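Local coordinates for sugar ABC transporter substrate-binding protein (PDB 5U2P) that probably serves as the periplasmic ligand-binding component of an ABC transporter in Treponema pallidum, with a sugar suggested as its cargo, at residues P121-P124 with Y125-F129. Residues are numbered along the deposited sequence; the frame is centred on the assembly and turned at random.
Sequences PTDP and YGKTF
Asp123 and Tyr125 show how one aspartate can hold a tight turn together through a single carboxylate oxygen. The backbone N of Tyr125 donates a rather bent bond to Asp123 OD1 (2.8 Å), while that of Lys127 reaches the same oxygen along a straighter path (168° at the hydrogen). The two donors come from opposite faces of the carboxylate plane, so OD1 is gripped between them, and Gly126 N also lies 2.9 Å from Asp123 OD1. Asp123 can do this because chi1, at 82°, sets CG between its own backbone N and carbonyl carbon and folds the carboxylate back over the chain that follows. The backbone turn is type I, running from Asp123 to Gly126 with Pro124 and Tyr125 at its corners; it is closed by Gly126 N on Asp123 O (2.9 Å). Asp123 N in turn bonds to Lys127 O, which makes this a type I turn with a G1 beta bulge, Gly126 taking the bulge position in a left-handed conformation. With the OD1 bond to Tyr125 N added, the aspartate also forms an Asx turn, all within the loop between helix 101-104 and strand 131-132 of this bacterial solute-binding protein. Beyond the turn the chain doubles back on itself, and Thr128 OG1 donates to Pro121 O almost in line with the carbonyl bond (2.8 Å). Asp123 OD2 sits at the edges of two rings, 3.6 Å from Tyr125 CD2 and 3.7 Å from Phe129 CE2. The carboxylate plane is turned 44° from the tyrosine ring and more steeply from the phenylalanine ring. Asp123 OD2 is also hydrogen-bonded to the hydroxyl of Tyr102, tying the buried carboxylate to helix 101-104, and the ring of Tyr102 meets that of Phe129 edge-to-face.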
loop_
_atom_site.group_PDB
_atom_site.type_symbol
_atom_site.label_atom_id
_atom_site.label_comp_id
_atom_site.label_asym_id
_atom_site.label_seq_id
_atom_site.Cartn_x
_atom_site.Cartn_y
_atom_site.Cartn_z
ATOM N N PRO A 121 -5.115 10.501 -2.591
ATOM C CA PRO A 121 -3.959 10.787 -1.741
ATOM C C PRO A 121 -4.239 11.940 -0.805
ATOM O O PRO A 121 -4.888 12.914 -1.209
ATOM C CB PRO A 121 -2.863 11.168 -2.735
ATOM C CG PRO A 121 -3.366 10.713 -4.066
ATOM C CD PRO A 121 -4.823 10.760 -4.006
ATOM N N THR A 122 -3.746 11.855 0.429
ATOM C CA THR A 122 -3.936 12.939 1.377
ATOM C C THR A 122 -2.685 13.223 2.196
ATOM O O THR A 122 -1.919 12.304 2.529
ATOM C CB THR A 122 -5.080 12.637 2.357
ATOM O OG1 THR A 122 -4.813 11.401 3.030
ATOM C CG2 THR A 122 -6.417 12.537 1.616
ATOM N N ASP A 123 -2.490 14.504 2.496
ATOM C CA ASP A 123 -1.503 14.939 3.485
ATOM C C ASP A 123 -2.134 14.770 4.856
ATOM O O ASP A 123 -3.243 14.252 4.956
ATOM C CB ASP A 123 -1.046 16.380 3.198
ATOM C CG ASP A 123 -2.001 17.451 3.730
ATOM O OD1 ASP A 123 -3.211 17.201 3.945
ATOM O OD2 ASP A 123 -1.518 18.587 3.923
ATOM N N PRO A 124 -1.427 15.171 5.921
ATOM C CA PRO A 124 -1.999 14.862 7.240
ATOM C C PRO A 124 -3.242 15.697 7.569
ATOM O O PRO A 124 -3.903 15.431 8.578
ATOM C CB PRO A 124 -0.843 15.169 8.202
ATOM C CG PRO A 124 0.407 15.035 7.368
ATOM C CD PRO A 124 -0.001 15.537 6.001
ATOM N N TYR A 125 -3.547 16.683 6.726
ATOM C CA TYR A 125 -4.742 17.504 6.865
ATOM C C TYR A 125 -5.860 17.028 5.956
ATOM O O TYR A 125 -6.942 17.606 5.961
ATOM C CB TYR A 125 -4.458 18.968 6.520
ATOM C CG TYR A 125 -3.562 19.714 7.494
ATOM C CD1 TYR A 125 -4.073 20.259 8.663
ATOM C CD2 TYR A 125 -2.206 19.897 7.219
ATOM C CE1 TYR A 125 -3.259 20.943 9.541
ATOM C CE2 TYR A 125 -1.387 20.590 8.094
ATOM C CZ TYR A 125 -1.917 21.103 9.249
ATOM O OH TYR A 125 -1.094 21.797 10.111
ATOM N N GLY A 126 -5.585 16.016 5.137
ATOM C CA GLY A 126 -6.615 15.467 4.272
ATOM C C GLY A 126 -6.646 16.064 2.871
ATOM O O GLY A 126 -7.605 15.848 2.119
ATOM N N LYS A 127 -5.607 16.808 2.512
ATOM C CA LYS A 127 -5.596 17.544 1.237
ATOM C C LYS A 127 -4.808 16.800 0.169
ATOM O O LYS A 127 -3.847 16.105 0.468
ATOM C CB LYS A 127 -5.013 18.941 1.438
ATOM C CG LYS A 127 -5.928 19.879 2.221
ATOM C CD LYS A 127 -5.529 21.333 2.017
ATOM C CE LYS A 127 -6.584 22.285 2.573
ATOM N NZ LYS A 127 -6.912 21.982 3.996
ATOM N N THR A 128 -5.231 16.951 -1.080
ATOM C CA THR A 128 -4.650 16.211 -2.200
ATOM C C THR A 128 -3.759 17.157 -2.988
ATOM O O THR A 128 -4.244 18.172 -3.490
ATOM C CB THR A 128 -5.761 15.650 -3.141
ATOM O OG1 THR A 128 -6.592 14.730 -2.419
ATOM C CG2 THR A 128 -5.168 14.944 -4.350
ATOM N N PHE A 129 -2.474 16.833 -3.115
ATOM C CA PHE A 129 -1.518 17.727 -3.778
ATOM C C PHE A 129 -0.920 17.159 -5.080
ATOM O O PHE A 129 -0.016 17.757 -5.660
ATOM C CB PHE A 129 -0.378 18.084 -2.804
ATOM C CG PHE A 129 -0.749 19.135 -1.789
ATOM C CD1 PHE A 129 -0.847 20.466 -2.156
ATOM C CD2 PHE A 129 -0.997 18.791 -0.470
ATOM C CE1 PHE A 129 -1.179 21.441 -1.223
ATOM C CE2 PHE A 129 -1.331 19.757 0.454
ATOM C CZ PHE A 129 -1.427 21.075 0.074
#